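Local coordinates for protein acetyl xylan esterase (Geobacillus stearothermophilus, PDB 4JHL) that removes acetyl groups from xylan and xylo-oligosaccharides as a serine esterase of the SGNH hydrolase fold, working as a doughnut-shaped homooctamer, at residues A[43-48]-A[211-216]; A[168-173]-A[205-210]. One frame throughout, in Å; residues are numbered along the deposited sequence.

Contact 1 (A[43-48]-A[211-216]); sequences GLLQAV and IGFEWV
Phe213 sends its CG anti to the backbone N (chi1 173°), which carries the ring from the tail that follows helix 197-210 across to the last turn of helix 37-48. There Val48, with CG1 likewise anti to its N (chi1 -178°), turns one branch to each of two tasks. Val48 CG2 packs against the ring, 4.0 Å from Phe213 CZ, the two side chains crossing at about a right angle; Val48 CG1 lies 3.4 Å from Glu214 O. The carbonyl oxygen Leu44 O, already accepting the helical bond from Val48 N, stands at the ring edge, 3.8 Å from Phe213 CE1. Leu45 CD2 reaches Phe213 CD1 at 4.2 Å, and Leu44 CD2 meets Trp215 CZ3 at 3.9 Å. With Val48 cut back to an alanine, both methyls go, which would probably leave a gap between the Phe213 ring and the Glu214 carbonyl and let the ring shift. Gly212, at positive phi, is the C-prime residue of the Schellman motif that ends helix 197-210. Trp215 also meets Phe213 and, nearly parallel, Trp215 of a second subunit, and Phe213 meets that Trp215. Grip across the two segments is thus by apolar fit, dependent on shape and burial.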
loop_
_atom_site.group_PDB
_atom_site.type_symbol
_atom_site.label_atom_id
_atom_site.label_comp_id
_atom_site.label_asym_id
_atom_site.label_seq_id
_atom_site.Cartn_x
_atom_site.Cartn_y
_atom_site.Cartn_z
ATOM N N GLY A 43 -21.077 -12.857 21.213
ATOM C CA GLY A 43 -22.073 -11.802 21.170
ATOM C C GLY A 43 -23.417 -12.153 21.692
ATOM O O GLY A 43 -24.074 -11.325 22.385
ATOM N N LEU A 44 -23.938 -13.324 21.356
ATOM C CA LEU A 44 -25.207 -13.754 21.835
ATOM C C LEU A 44 -25.203 -14.028 23.312
ATOM O O LEU A 44 -26.207 -13.673 24.018
ATOM C CB LEU A 44 -25.687 -14.961 21.074
ATOM C CG LEU A 44 -26.313 -14.585 19.704
ATOM C CD1 LEU A 44 -26.342 -15.787 18.782
ATOM C CD2 LEU A 44 -27.704 -13.924 19.863
ATOM N N LEU A 45 -24.135 -14.609 23.816
ATOM C CA LEU A 45 -24.013 -14.821 25.281
ATOM C C LEU A 45 -24.051 -13.516 26.036
ATOM O O LEU A 45 -24.736 -13.413 27.067
ATOM C CB LEU A 45 -22.784 -15.641 25.632
ATOM C CG LEU A 45 -22.904 -17.077 25.208
ATOM C CD1 LEU A 45 -21.575 -17.698 25.456
ATOM C CD2 LEU A 45 -24.011 -17.754 26.036
ATOM N N GLN A 46 -23.338 -12.531 25.498
ATOM C CA GLN A 46 -23.282 -11.217 26.086
ATOM C C GLN A 46 -24.627 -10.510 25.995
ATOM O O GLN A 46 -25.028 -9.794 26.956
ATOM C CB GLN A 46 -22.118 -10.368 25.619
ATOM C CG GLN A 46 -22.063 -9.118 26.474
ATOM C CD GLN A 46 -20.712 -8.444 26.366
ATOM O OE1 GLN A 46 -20.426 -7.797 25.371
ATOM N NE2 GLN A 46 -19.861 -8.621 27.381
ATOM N N ALA A 47 -25.327 -10.612 24.874
ATOM C CA ALA A 47 -26.623 -9.975 24.705
ATOM C C ALA A 47 -27.694 -10.555 25.619
ATOM O O ALA A 47 -28.603 -9.855 26.044
ATOM C CB ALA A 47 -27.117 -10.115 23.279
ATOM N N VAL A 48 -27.601 -11.857 25.863
ATOM C CA VAL A 48 -28.694 -12.571 26.579
ATOM C C VAL A 48 -28.302 -12.956 28.013
ATOM O O VAL A 48 -29.201 -12.970 28.893
ATOM C CB VAL A 48 -29.153 -13.776 25.734
ATOM C CG1 VAL A 48 -30.319 -14.510 26.444
ATOM C CG2 VAL A 48 -29.614 -13.282 24.376
ATOM N N ILE A 211 -25.305 -26.105 24.544
ATOM C CA ILE A 211 -24.971 -25.647 25.843
ATOM C C ILE A 211 -26.200 -25.077 26.672
ATOM O O ILE A 211 -25.962 -24.617 27.767
ATOM C CB ILE A 211 -23.794 -24.718 25.955
ATOM C CG1 ILE A 211 -24.064 -23.309 25.315
ATOM C CG2 ILE A 211 -22.547 -25.351 25.350
ATOM C CD1 ILE A 211 -23.129 -22.245 25.680
ATOM N N GLY A 212 -27.369 -25.211 26.121
ATOM C CA GLY A 212 -28.601 -24.919 26.798
ATOM C C GLY A 212 -28.889 -23.412 26.795
ATOM O O GLY A 212 -29.674 -22.893 27.613
ATOM N N PHE A 213 -28.372 -22.655 25.823
ATOM C CA PHE A 213 -28.817 -21.262 25.638
ATOM C C PHE A 213 -30.260 -21.173 25.353
ATOM O O PHE A 213 -30.896 -21.999 24.602
ATOM C CB PHE A 213 -28.019 -20.720 24.416
ATOM C CG PHE A 213 -28.404 -19.313 23.893
ATOM C CD1 PHE A 213 -27.787 -18.185 24.337
ATOM C CD2 PHE A 213 -29.302 -19.232 22.885
ATOM C CE1 PHE A 213 -28.084 -16.962 23.746
ATOM C CE2 PHE A 213 -29.634 -18.002 22.309
ATOM C CZ PHE A 213 -29.038 -16.872 22.788
ATOM N N GLU A 214 -30.883 -20.119 25.898
ATOM C CA GLU A 214 -32.273 -19.780 25.607
ATOM C C GLU A 214 -32.270 -18.405 24.904
ATOM O O GLU A 214 -31.613 -17.503 25.448
ATOM C CB GLU A 214 -33.018 -19.553 26.949
ATOM C CG GLU A 214 -33.119 -20.865 27.739
ATOM C CD GLU A 214 -34.071 -20.662 28.958
ATOM O OE1 GLU A 214 -33.610 -20.175 29.991
ATOM O OE2 GLU A 214 -35.287 -20.858 28.758
ATOM N N TRP A 215 -32.958 -18.315 23.827
ATOM C CA TRP A 215 -33.083 -17.035 23.085
ATOM C C TRP A 215 -33.794 -15.956 23.885
ATOM O O TRP A 215 -33.378 -14.808 23.954
ATOM C CB TRP A 215 -33.788 -17.334 21.795
ATOM C CG TRP A 215 -34.135 -16.159 20.917
ATOM C CD1 TRP A 215 -35.407 -15.667 20.701
ATOM C CD2 TRP A 215 -33.273 -15.397 20.074
ATOM N NE1 TRP A 215 -35.378 -14.647 19.758
ATOM C CE2 TRP A 215 -34.085 -14.437 19.394
ATOM C CE3 TRP A 215 -31.906 -15.455 19.769
ATOM C CZ2 TRP A 215 -33.585 -13.602 18.404
ATOM C CZ3 TRP A 215 -31.418 -14.582 18.816
ATOM C CH2 TRP A 215 -32.265 -13.670 18.162
ATOM N N VAL A 216 -34.853 -16.378 24.580
ATOM C CA VAL A 216 -35.495 -15.500 25.592
ATOM C C VAL A 216 -35.558 -16.356 26.900
ATOM O O VAL A 216 -36.172 -17.449 26.860
ATOM C CB VAL A 216 -36.912 -15.151 25.160
ATOM C CG1 VAL A 216 -37.578 -14.385 26.341
ATOM C CG2 VAL A 216 -36.906 -14.312 23.891
#

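Contact 2 (A[168-173]-A[205-210]); sequences LFVDTQ and RAFLRE
Polar contact between Glu210 and the edge strand 168-170 rests on one bond: Phe169 N gives its hydrogen to Glu210 OE2 at 3.1 Å, nearly straight at 169°. The donor comes from above the carboxylate plane, 53° out of it. Glu210 arrives there because its chain, extended at chi1, bends at chi2 and folds the carboxylate back against the strand backbone. On that same side of the plane Phe169 O stands over the carboxylate carbon, 3.0 Å from Glu210 CD, and bonds to neither oxygen; this carbonyl would tend to ease protonation of the carboxylate, while the Phe169 N-H would oppose it.

The strand lies at the margin of the parallel sheet within this chain, pairing through its backbone with strand 130-134, and helix 197-210 packs over one face of it. The strand and the helical segment run nearly antiparallel, at 152°, with their axes 8.2 Å apart, as in the layered alpha/beta/alpha architecture of SGNH hydrolases. On the sheet's other side, Phe169 points away from helix 197-210 and rests on Lys159 and Ala162 of helix 146-165.

Apolar packing centres on Val170, whose two methyl groups divide the helix surface between them. Val170 CG1 touches Ala206 CB at 3.7 Å. Val170 CG2 lies 3.8 Å from Glu210 CB, the Val170 and Glu210 side chains sliding past each other in opposite directions, and also approaches Phe207 CD1 at 4.5 Å. Leu168 lies alongside, its CD2 3.4 Å from Glu210 OE2, the two side chains crossing at a slant. Farther inward, the Phe207 ring meets Phe11 of strand 8-13.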
loop_
_atom_site.group_PDB
_atom_site.type_symbol
_atom_site.label_atom_id
_atom_site.label_comp_id
_atom_site.label_asym_id
_atom_site.label_seq_id
_atom_site.Cartn_x
_atom_site.Cartn_y
_atom_site.Cartn_z
ATOM N N LEU A 168 -19.717 -32.767 25.820
ATOM C CA LEU A 168 -20.844 -32.238 25.038
ATOM C C LEU A 168 -20.504 -32.410 23.513
ATOM O O LEU A 168 -19.337 -32.615 23.192
ATOM C CB LEU A 168 -21.102 -30.785 25.371
ATOM C CG LEU A 168 -21.495 -30.448 26.840
ATOM C CD1 LEU A 168 -21.691 -28.969 27.055
ATOM C CD2 LEU A 168 -22.799 -31.196 26.981
ATOM N N PHE A 169 -21.521 -32.496 22.712
ATOM C CA PHE A 169 -21.397 -32.849 21.311
ATOM C C PHE A 169 -22.304 -31.971 20.472
ATOM O O PHE A 169 -23.494 -31.821 20.743
ATOM C CB PHE A 169 -21.802 -34.308 21.163
ATOM C CG PHE A 169 -21.920 -34.769 19.768
ATOM C CD1 PHE A 169 -20.774 -34.889 19.023
ATOM C CD2 PHE A 169 -23.078 -35.056 19.161
ATOM C CE1 PHE A 169 -20.855 -35.320 17.722
ATOM C CE2 PHE A 169 -23.170 -35.511 17.865
ATOM C CZ PHE A 169 -22.002 -35.617 17.118
ATOM N N VAL A 170 -21.757 -31.459 19.348
ATOM C CA VAL A 170 -22.503 -30.654 18.430
ATOM C C VAL A 170 -22.341 -31.257 17.081
ATOM O O VAL A 170 -21.192 -31.328 16.579
ATOM C CB VAL A 170 -21.977 -29.196 18.424
ATOM C CG1 VAL A 170 -22.835 -28.378 17.417
ATOM C CG2 VAL A 170 -21.838 -28.525 19.780
ATOM N N ASP A 171 -23.440 -31.661 16.500
ATOM C CA ASP A 171 -23.459 -32.275 15.196
ATOM C C ASP A 171 -23.719 -31.139 14.169
ATOM O O ASP A 171 -24.841 -30.793 13.766
ATOM C CB ASP A 171 -24.500 -33.394 15.032
ATOM C CG ASP A 171 -24.373 -34.120 13.762
ATOM O OD1 ASP A 171 -23.707 -33.610 12.796
ATOM O OD2 ASP A 171 -24.989 -35.230 13.565
ATOM N N THR A 172 -22.577 -30.609 13.718
ATOM C CA THR A 172 -22.678 -29.482 12.770
ATOM C C THR A 172 -23.112 -29.925 11.404
ATOM O O THR A 172 -23.755 -29.135 10.656
ATOM C CB THR A 172 -21.326 -28.735 12.713
ATOM O OG1 THR A 172 -20.325 -29.630 12.134
ATOM C CG2 THR A 172 -20.821 -28.219 14.027
ATOM N N GLN A 173 -22.837 -31.185 10.982
ATOM C CA GLN A 173 -23.303 -31.633 9.743
ATOM C C GLN A 173 -24.794 -31.671 9.744
ATOM O O GLN A 173 -25.424 -31.280 8.770
ATOM C CB GLN A 173 -22.727 -32.991 9.357
ATOM C CG GLN A 173 -23.094 -33.467 7.984
ATOM C CD GLN A 173 -22.411 -32.618 6.913
ATOM O OE1 GLN A 173 -21.210 -32.407 6.993
ATOM N NE2 GLN A 173 -23.193 -32.055 6.067
ATOM N N ARG A 205 -25.535 -21.221 16.339
ATOM C CA ARG A 205 -26.839 -21.662 16.884
ATOM C C ARG A 205 -26.733 -23.100 17.361
ATOM O O ARG A 205 -27.210 -23.459 18.433
ATOM C CB ARG A 205 -27.944 -21.498 15.890
ATOM C CG ARG A 205 -29.293 -22.069 16.275
ATOM C CD ARG A 205 -30.347 -21.444 15.412
ATOM N NE ARG A 205 -31.699 -22.007 15.529
ATOM C CZ ARG A 205 -32.123 -23.025 14.808
ATOM N NH1 ARG A 205 -31.311 -23.678 13.992
ATOM N NH2 ARG A 205 -33.366 -23.407 14.938
ATOM N N ALA A 206 -26.054 -23.902 16.566
ATOM C CA ALA A 206 -25.880 -25.369 16.957
ATOM C C ALA A 206 -25.089 -25.450 18.236
ATOM O O ALA A 206 -25.431 -26.254 19.149
ATOM C CB ALA A 206 -25.236 -26.128 15.754
ATOM N N PHE A 207 -23.988 -24.695 18.374
ATOM C CA PHE A 207 -23.250 -24.654 19.591
ATOM C C PHE A 207 -24.111 -24.229 20.807
ATOM O O PHE A 207 -24.039 -24.820 21.871
ATOM C CB PHE A 207 -22.049 -23.783 19.429
ATOM C CG PHE A 207 -21.195 -23.671 20.646
ATOM C CD1 PHE A 207 -20.134 -24.547 20.850
ATOM C CD2 PHE A 207 -21.427 -22.716 21.608
ATOM C CE1 PHE A 207 -19.384 -24.487 21.963
ATOM C CE2 PHE A 207 -20.667 -22.620 22.741
ATOM C CZ PHE A 207 -19.592 -23.512 22.919
ATOM N N LEU A 208 -24.782 -23.104 20.649
ATOM C CA LEU A 208 -25.556 -22.524 21.737
ATOM C C LEU A 208 -26.655 -23.475 22.198
ATOM O O LEU A 208 -26.911 -23.553 23.377
ATOM C CB LEU A 208 -26.151 -21.213 21.232
ATOM C CG LEU A 208 -25.108 -20.091 21.273
ATOM C CD1 LEU A 208 -25.612 -18.878 20.545
ATOM C CD2 LEU A 208 -24.589 -19.664 22.620
ATOM N N ARG A 209 -27.333 -24.130 21.262
ATOM C CA ARG A 209 -28.377 -25.096 21.581
ATOM C C ARG A 209 -27.829 -26.218 22.421
ATOM O O ARG A 209 -28.478 -26.617 23.424
ATOM C CB ARG A 209 -29.055 -25.611 20.384
ATOM C CG ARG A 209 -29.888 -24.551 19.631
ATOM C CD ARG A 209 -30.519 -25.028 18.379
ATOM N NE ARG A 209 -31.629 -25.979 18.574
ATOM C CZ ARG A 209 -32.238 -26.625 17.605
ATOM N NH1 ARG A 209 -31.903 -26.522 16.319
ATOM N NH2 ARG A 209 -33.313 -27.390 17.931
ATOM N N GLU A 210 -26.641 -26.700 22.094
ATOM C CA GLU A 210 -26.040 -27.786 22.856
ATOM C C GLU A 210 -25.678 -27.361 24.267
ATOM O O GLU A 210 -25.783 -28.200 25.162
ATOM C CB GLU A 210 -24.820 -28.319 22.117
ATOM C CG GLU A 210 -24.096 -29.397 22.917
ATOM C CD GLU A 210 -24.884 -30.667 23.198
ATOM O OE1 GLU A 210 -26.009 -30.879 22.702
ATOM O OE2 GLU A 210 -24.232 -31.531 23.898
#

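Overall arrangement
Helix 197-210 and the tail that leaves it link the two sites, whose centres lie about 14 Å apart on the same side of the chain's centre. Contact 2 is nested along the sequence inside the loop closed by contact 1: the chain runs from helix 37-48 through strand 168-170 to the helix and then its tail. Leu208 joins them directly, packing on Leu44 and Leu45, and its O lies 3.0 Å from Phe213 N, a probable hydrogen bond. One helix is thereby set against both the sheet edge and helix 37-48. Both contacts also touch a second subunit: Arg205 NH2 of each hydrogen-bonds to Trp215 O of the other, so packing within the chain adjoins assembly of the octamer.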